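Local atomic coordinates of cyclic dimeric GMP binding protein (Pseudomonas fluorescens, PDB entry 3PJV), a protein that probably acts as a c-di-GMP receptor whose periplasmic domain takes part in inside-out signalling that controls periplasmic proteolysis through LapG. Residues 42-47 against 69-73; 86-91 against 119-123; 94-98 against 109-113. All coordinates share one frame; numbering follows the deposited sequence.

Contact 1 (42-47 against 69-73); sequences VELLVS and IVERN
Helix segment 42-47 and strand 70-73 run in nearly the same direction, their axes inclined by 24° and 9.1 Å apart at closest approach, with E43 opposite V70 and S47 opposite R72. V70 is the apolar centre of the contact. Its CG1 stands between the backbone N and the carbonyl carbon (chi1 69°), and from there it reaches CG2 of V46 at 3.7 Å and, more loosely, CG1 of V42. The side chains of V70 and the two valines slide past one another in opposite directions, while CG2 of I69 adds a looser touch on CG1 of V42. This is helix-on-sheet packing: helix 39-50 lies against the two-stranded antiparallel hairpin of strands 55-62 and 68-73, and V46 also rests on I58 of the first strand. I69 and V70 both face V60, a classic beta bulge.

A polar group closes the side of this apolar patch. The R72 chain bends at chi2 and carries its guanidinium to E43 and S47 on the helix, where NH2 makes a salt bridge to OE1 of E43 at 2.9 Å. The acceptor lies in the guanidinium plane and offers its anti lone pair; the carboxylate is turned 84° against that plane, and one oxygen makes the bridge. OG of S47 takes a weak second bond from the same NH2, at 3.2 Å. On its own strand, R72 NH1 is bonded to the carbonyl O of E71 at 3.0 Å, with the donor above the carbonyl plane. A water accepts from R72 NE at 2.8 Å.

Contact 2 (86-91 against 119-123); sequences VKLIGL and ALAKL
L120 of helix segment 119-123 projects its two methyls against V86 and I89 of helix segment 86-89, in a buried helix-helix contact that continues into the loop through L91. No hydrogen bond crosses it. Polar contacts are made at the end of helix 83-89. G90 leaves it with positive phi, and its N is still bonded to the carbonyl O of V86 at 2.7 Å. The carbonyl O of I89 accepts a hydrogen bond from R10 of the second subunit, whose V14 and Y13 pack on L91 and L123, placing this contact at the dimer interface.

Among the methyl contacts, L120 CD1 meets V86 CG2 at 4.2 Å, the two side chains crossing at about a right angle, whereas L120 CD2 meets I89 CG2 at 4.1 Å as those chains slide past each other in opposite directions. The CG of L120 lies beside its backbone N (chi1 -72°), a rotation that sends the fork of the side chain toward helix 83-89. Beyond the turn, L91 brings CD1 to A119 CB, and its CG lies 4.3 Å from L123 CD1, the same methyl that I89 CG1 approaches to 4.1 Å.

Contact 3 (94-98 against 109-113); sequences AGGDA and RVEVV
D97 and E111 face each other across a beta hairpin, their side chains on one face of the sheet, with R109 leaning in alongside. The CB of D97 lies 4.1 Å from CG of R109. D97 CG sits between its own backbone N and carbonyl carbon (chi1 52°), and the carboxylate reaches E111 indirectly: a water donates to D97 OD2 at 2.9 Å and to E111 OE2 at 3.0 Å. R109 bends at chi3 (66°) and grips that same OE2 side-on, through NE at 2.8 Å and NH2 at 3.0 Å. The oxygen lies in the guanidinium plane and is met on its anti side, though both nitrogens stand somewhat out of the carboxylate plane.

On the other face A98, V110 and V112 present apolar groups. Underneath, strands 96-98 and 109-113 are antiparallel, and two hydrogen-bonded pairs, G96 with V112 and A98 with V110, flank the non-hydrogen-bonded pair D97 with E111. Three of the four backbone bonds are nearly straight; A98 N to V110 O is more bent, at 149°. Beside it, D97 CA comes within 3.0 Å of V110 O in a CA-H...O contact.

Residues 109-113 pair along their other edge with a strand of the second subunit, so the sheet continues across the dimer interface, and OE1 of E111 forms a salt bridge with R59 of that subunit. With arginines of both subunits on its two oxygens, the E111 carboxylate is probably held ionised, and its negative charge should be largely offset despite the nearby D97.

In the fold
From the N terminus the chain passes through the long helix 6-32 before helix 39-50. Contact 1 then closes the first loop, bringing strand 68-73 back onto that helix after strand 55-62. Next comes helix 83-89, which opens contact 2; contacts 1 and 2 are therefore in series. Before contact 2 closes at helix 117-128, the chain makes the hairpin of strands 96-102 and 105-114, so contact 3 nests within its loop. Contacts 1 and 3 lie on opposite sides of the chain's centre, their nearest atoms about 17 Å apart. Contacts 2 and 3 adjoin in sequence, and both touch the second subunit.

Contact 1 (42-47 against 69-73)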
loop_
_atom_site.group_PDB
_atom_site.type_symbol
_atom_site.label_atom_id
_atom_site.label_comp_id
_atom_site.label_asym_id
_atom_site.label_seq_id
_atom_site.Cartn_x
_atom_site.Cartn_y
_atom_site.Cartn_z
ATOM N N VAL A 42 17.293 8.564 10.540
ATOM C CA VAL A 42 16.390 9.302 9.663
ATOM C C VAL A 42 16.331 8.596 8.314
ATOM O O VAL A 42 15.250 8.328 7.780
ATOM C CB VAL A 42 16.825 10.756 9.480
ATOM C CG1 VAL A 42 16.044 11.395 8.337
ATOM C CG2 VAL A 42 16.625 11.525 10.787
ATOM N N GLU A 43 17.499 8.267 7.776
ATOM C CA GLU A 43 17.542 7.557 6.506
ATOM C C GLU A 43 16.853 6.195 6.602
ATOM O O GLU A 43 16.124 5.796 5.691
ATOM C CB GLU A 43 18.980 7.411 5.999
ATOM C CG GLU A 43 19.050 6.818 4.600
ATOM C CD GLU A 43 20.425 6.942 3.974
ATOM O OE1 GLU A 43 20.593 6.507 2.813
ATOM O OE2 GLU A 43 21.335 7.476 4.641
ATOM N N LEU A 44 17.067 5.487 7.709
ATOM C CA LEU A 44 16.441 4.179 7.902
ATOM C C LEU A 44 14.924 4.266 7.902
ATOM O O LEU A 44 14.238 3.463 7.268
ATOM C CB LEU A 44 16.893 3.537 9.214
ATOM C CG LEU A 44 18.063 2.571 9.128
ATOM C CD1 LEU A 44 18.005 1.604 10.297
ATOM C CD2 LEU A 44 18.008 1.820 7.819
ATOM N N LEU A 45 14.402 5.242 8.636
ATOM C CA LEU A 45 12.961 5.411 8.769
ATOM C C LEU A 45 12.304 5.821 7.458
ATOM O O LEU A 45 11.199 5.378 7.152
ATOM C CB LEU A 45 12.648 6.437 9.858
ATOM C CG LEU A 45 12.887 5.884 11.263
ATOM C CD1 LEU A 45 12.815 6.996 12.298
ATOM C CD2 LEU A 45 11.887 4.772 11.577
ATOM N N VAL A 46 12.983 6.654 6.678
ATOM C CA VAL A 46 12.453 7.030 5.377
ATOM C C VAL A 46 12.500 5.846 4.399
ATOM O O VAL A 46 11.542 5.601 3.667
ATOM C CB VAL A 46 13.198 8.228 4.776
ATOM C CG1 VAL A 46 12.708 8.509 3.346
ATOM C CG2 VAL A 46 13.018 9.467 5.658
ATOM N N SER A 47 13.610 5.113 4.401
ATOM C CA SER A 47 13.745 3.945 3.524
ATOM C C SER A 47 12.683 2.897 3.804
ATOM O O SER A 47 12.129 2.297 2.875
ATOM C CB SER A 47 15.134 3.315 3.673
ATOM O OG SER A 47 16.112 4.119 3.052
ATOM N N ILE A 69 17.444 16.806 3.429
ATOM C CA ILE A 69 18.169 15.979 4.381
ATOM C C ILE A 69 18.294 14.582 3.794
ATOM O O ILE A 69 19.367 13.971 3.796
ATOM C CB ILE A 69 17.406 15.886 5.713
ATOM C CG1 ILE A 69 17.361 17.252 6.406
ATOM C CG2 ILE A 69 18.026 14.815 6.608
ATOM C CD1 ILE A 69 16.444 17.281 7.602
ATOM N N VAL A 70 17.180 14.084 3.277
ATOM C CA VAL A 70 17.155 12.787 2.621
ATOM C C VAL A 70 16.033 12.790 1.601
ATOM O O VAL A 70 15.015 13.443 1.784
ATOM C CB VAL A 70 16.968 11.634 3.630
ATOM C CG1 VAL A 70 15.580 11.662 4.209
ATOM C CG2 VAL A 70 17.245 10.287 2.962
ATOM N N GLU A 71 16.234 12.086 0.503
ATOM C CA GLU A 71 15.151 11.930 -0.461
ATOM C C GLU A 71 15.231 10.630 -1.243
ATOM O O GLU A 71 16.276 9.992 -1.333
ATOM C CB GLU A 71 15.091 13.112 -1.422
ATOM C CG GLU A 71 16.221 13.162 -2.400
ATOM C CD GLU A 71 16.096 14.335 -3.351
ATOM O OE1 GLU A 71 14.972 14.586 -3.839
ATOM O OE2 GLU A 71 17.120 15.007 -3.598
ATOM N N ARG A 72 14.090 10.258 -1.799
ATOM C CA ARG A 72 13.958 9.022 -2.532
ATOM C C ARG A 72 12.963 9.273 -3.651
ATOM O O ARG A 72 11.950 9.929 -3.454
ATOM C CB ARG A 72 13.415 7.930 -1.608
ATOM C CG ARG A 72 14.394 7.445 -0.528
ATOM C CD ARG A 72 15.516 6.650 -1.142
ATOM N NE ARG A 72 16.388 6.000 -0.165
ATOM C CZ ARG A 72 17.392 6.607 0.463
ATOM N NH1 ARG A 72 17.639 7.894 0.236
ATOM N NH2 ARG A 72 18.145 5.936 1.328
ATOM N N ASN A 73 13.252 8.735 -4.827
ATOM C CA ASN A 73 12.383 8.926 -5.966
ATOM C C ASN A 73 12.260 7.627 -6.719
ATOM O O ASN A 73 13.248 6.909 -6.877
ATOM C CB ASN A 73 12.955 9.993 -6.909
ATOM C CG ASN A 73 12.742 11.395 -6.401
ATOM O OD1 ASN A 73 11.738 12.030 -6.718
ATOM N ND2 ASN A 73 13.685 11.893 -5.612
HETATM O O HOH W 1 15.134 3.449 -0.131
#

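Contact 2 (86-91 against 119-123)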
loop_
_atom_site.group_PDB
_atom_site.type_symbol
_atom_site.label_atom_id
_atom_site.label_comp_id
_atom_site.label_asym_id
_atom_site.label_seq_id
_atom_site.Cartn_x
_atom_site.Cartn_y
_atom_site.Cartn_z
ATOM N N VAL A 86 5.800 -11.971 -15.038
ATOM C CA VAL A 86 5.273 -12.466 -13.773
ATOM C C VAL A 86 5.572 -13.945 -13.570
ATOM O O VAL A 86 6.048 -14.349 -12.509
ATOM C CB VAL A 86 3.750 -12.240 -13.661
ATOM C CG1 VAL A 86 3.246 -12.671 -12.292
ATOM C CG2 VAL A 86 3.426 -10.789 -13.899
ATOM N N LYS A 87 5.288 -14.751 -14.593
ATOM C CA LYS A 87 5.565 -16.180 -14.540
ATOM C C LYS A 87 7.062 -16.416 -14.386
ATOM O O LYS A 87 7.492 -17.245 -13.581
ATOM C CB LYS A 87 5.067 -16.868 -15.815
ATOM C CG LYS A 87 3.707 -16.375 -16.287
ATOM C CD LYS A 87 3.314 -17.028 -17.610
ATOM C CE LYS A 87 4.383 -16.799 -18.666
ATOM N NZ LYS A 87 4.028 -17.396 -19.979
ATOM N N LEU A 88 7.847 -15.675 -15.162
ATOM C CA LEU A 88 9.302 -15.783 -15.122
ATOM C C LEU A 88 9.846 -15.504 -13.723
ATOM O O LEU A 88 10.608 -16.302 -13.179
ATOM C CB LEU A 88 9.932 -14.829 -16.143
ATOM C CG LEU A 88 11.443 -14.870 -16.368
ATOM C CD1 LEU A 88 11.895 -16.254 -16.820
ATOM C CD2 LEU A 88 11.851 -13.814 -17.393
ATOM N N ILE A 89 9.449 -14.371 -13.143
ATOM C CA ILE A 89 9.880 -14.015 -11.796
ATOM C C ILE A 89 9.302 -14.987 -10.763
ATOM O O ILE A 89 9.996 -15.406 -9.847
ATOM C CB ILE A 89 9.512 -12.548 -11.451
ATOM C CG1 ILE A 89 10.779 -11.716 -11.271
ATOM C CG2 ILE A 89 8.690 -12.473 -10.185
ATOM C CD1 ILE A 89 11.734 -11.809 -12.406
ATOM N N GLY A 90 8.035 -15.354 -10.925
ATOM C CA GLY A 90 7.389 -16.296 -10.029
ATOM C C GLY A 90 7.471 -15.877 -8.571
ATOM O O GLY A 90 8.041 -16.585 -7.742
ATOM N N LEU A 91 6.910 -14.712 -8.265
ATOM C CA LEU A 91 6.843 -14.216 -6.894
ATOM C C LEU A 91 5.879 -15.031 -6.041
ATOM O O LEU A 91 4.749 -15.299 -6.450
ATOM C CB LEU A 91 6.380 -12.759 -6.887
ATOM C CG LEU A 91 7.400 -11.657 -6.625
ATOM C CD1 LEU A 91 6.667 -10.409 -6.169
ATOM C CD2 LEU A 91 8.393 -12.091 -5.580
ATOM N N ALA A 119 5.718 -4.220 -6.362
ATOM C CA ALA A 119 6.895 -5.081 -6.335
ATOM C C ALA A 119 7.283 -5.529 -7.756
ATOM O O ALA A 119 8.448 -5.446 -8.162
ATOM C CB ALA A 119 6.630 -6.285 -5.444
ATOM N N LEU A 120 6.299 -5.992 -8.515
ATOM C CA LEU A 120 6.563 -6.437 -9.887
ATOM C C LEU A 120 7.072 -5.294 -10.757
ATOM O O LEU A 120 7.974 -5.487 -11.583
ATOM C CB LEU A 120 5.315 -7.067 -10.495
ATOM C CG LEU A 120 4.973 -8.435 -9.901
ATOM C CD1 LEU A 120 3.535 -8.814 -10.202
ATOM C CD2 LEU A 120 5.962 -9.481 -10.424
ATOM N N ALA A 121 6.495 -4.108 -10.581
ATOM C CA ALA A 121 6.940 -2.941 -11.345
ATOM C C ALA A 121 8.406 -2.652 -11.078
ATOM O O ALA A 121 9.167 -2.390 -11.999
ATOM C CB ALA A 121 6.092 -1.715 -11.048
ATOM N N LYS A 122 8.805 -2.698 -9.810
ATOM C CA LYS A 122 10.199 -2.441 -9.451
ATOM C C LYS A 122 11.152 -3.505 -10.006
ATOM O O LYS A 122 12.260 -3.195 -10.471
ATOM C CB LYS A 122 10.333 -2.324 -7.931
ATOM C CG LYS A 122 9.712 -1.050 -7.387
ATOM C CD LYS A 122 9.515 -1.135 -5.882
ATOM C CE LYS A 122 10.814 -1.461 -5.159
ATOM N NZ LYS A 122 10.577 -1.501 -3.684
ATOM N N LEU A 123 10.720 -4.764 -9.965
ATOM C CA LEU A 123 11.536 -5.858 -10.477
ATOM C C LEU A 123 11.738 -5.714 -11.981
ATOM O O LEU A 123 12.838 -5.928 -12.491
ATOM C CB LEU A 123 10.890 -7.210 -10.154
ATOM C CG LEU A 123 11.056 -7.663 -8.705
ATOM C CD1 LEU A 123 10.117 -8.812 -8.407
ATOM C CD2 LEU A 123 12.504 -8.045 -8.433
#

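Contact 3 (94-98 against 109-113)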
loop_
_atom_site.group_PDB
_atom_site.type_symbol
_atom_site.label_atom_id
_atom_site.label_comp_id
_atom_site.label_asym_id
_atom_site.label_seq_id
_atom_site.Cartn_x
_atom_site.Cartn_y
_atom_site.Cartn_z
ATOM N N ALA A 94 3.318 -14.555 -0.318
ATOM C CA ALA A 94 3.736 -13.991 0.972
ATOM C C ALA A 94 2.587 -13.554 1.884
ATOM O O ALA A 94 2.677 -12.525 2.534
ATOM C CB ALA A 94 4.704 -12.823 0.758
ATOM N N GLY A 95 1.522 -14.343 1.953
ATOM C CA GLY A 95 0.378 -13.983 2.772
ATOM C C GLY A 95 0.656 -13.918 4.267
ATOM O O GLY A 95 1.669 -14.425 4.753
ATOM N N GLY A 96 -0.254 -13.288 5.000
ATOM C CA GLY A 96 -0.188 -13.263 6.454
ATOM C C GLY A 96 -1.543 -13.606 7.032
ATOM O O GLY A 96 -2.557 -13.397 6.382
ATOM N N ASP A 97 -1.577 -14.145 8.245
ATOM C CA ASP A 97 -2.859 -14.465 8.853
ATOM C C ASP A 97 -2.866 -14.294 10.368
ATOM O O ASP A 97 -1.816 -14.221 11.004
ATOM C CB ASP A 97 -3.315 -15.877 8.466
ATOM C CG ASP A 97 -2.254 -16.928 8.721
ATOM O OD1 ASP A 97 -1.741 -17.002 9.860
ATOM O OD2 ASP A 97 -1.934 -17.683 7.778
ATOM N N ALA A 98 -4.062 -14.235 10.933
ATOM C CA ALA A 98 -4.212 -14.015 12.368
ATOM C C ALA A 98 -5.514 -14.642 12.852
ATOM O O ALA A 98 -6.473 -14.761 12.091
ATOM C CB ALA A 98 -4.180 -12.526 12.686
ATOM N N ARG A 109 -10.131 -17.434 11.266
ATOM C CA ARG A 109 -8.810 -17.040 10.800
ATOM C C ARG A 109 -8.941 -15.978 9.703
ATOM O O ARG A 109 -9.711 -16.149 8.753
ATOM C CB ARG A 109 -8.034 -18.246 10.265
ATOM C CG ARG A 109 -6.644 -17.925 9.729
ATOM C CD ARG A 109 -5.896 -19.192 9.269
ATOM N NE ARG A 109 -6.524 -19.817 8.109
ATOM C CZ ARG A 109 -7.199 -20.965 8.141
ATOM N NH1 ARG A 109 -7.341 -21.639 9.284
ATOM N NH2 ARG A 109 -7.733 -21.434 7.024
ATOM N N VAL A 110 -8.206 -14.880 9.863
ATOM C CA VAL A 110 -8.146 -13.818 8.859
ATOM C C VAL A 110 -6.925 -14.060 7.984
ATOM O O VAL A 110 -5.807 -14.171 8.492
ATOM C CB VAL A 110 -7.999 -12.429 9.513
ATOM C CG1 VAL A 110 -7.930 -11.344 8.441
ATOM C CG2 VAL A 110 -9.143 -12.163 10.474
ATOM N N GLU A 111 -7.136 -14.159 6.673
ATOM C CA GLU A 111 -6.043 -14.372 5.736
ATOM C C GLU A 111 -5.909 -13.167 4.813
ATOM O O GLU A 111 -6.881 -12.758 4.193
ATOM C CB GLU A 111 -6.304 -15.618 4.893
ATOM C CG GLU A 111 -6.559 -16.860 5.737
ATOM C CD GLU A 111 -6.867 -18.089 4.896
ATOM O OE1 GLU A 111 -7.314 -17.935 3.738
ATOM O OE2 GLU A 111 -6.652 -19.209 5.400
ATOM N N VAL A 112 -4.711 -12.597 4.739
ATOM C CA VAL A 112 -4.483 -11.413 3.915
ATOM C C VAL A 112 -3.345 -11.650 2.937
ATOM O O VAL A 112 -2.316 -12.221 3.298
ATOM C CB VAL A 112 -4.129 -10.172 4.774
ATOM C CG1 VAL A 112 -3.782 -8.992 3.870
ATOM C CG2 VAL A 112 -5.270 -9.829 5.706
ATOM N N VAL A 113 -3.537 -11.225 1.690
ATOM C CA VAL A 113 -2.474 -11.309 0.695
ATOM C C VAL A 113 -2.298 -9.934 0.062
ATOM O O VAL A 113 -3.262 -9.350 -0.440
ATOM C CB VAL A 113 -2.760 -12.387 -0.381
ATOM C CG1 VAL A 113 -1.695 -12.350 -1.461
ATOM C CG2 VAL A 113 -2.802 -13.773 0.248
HETATM O O HOH W 2 -3.745 -19.099 5.957
#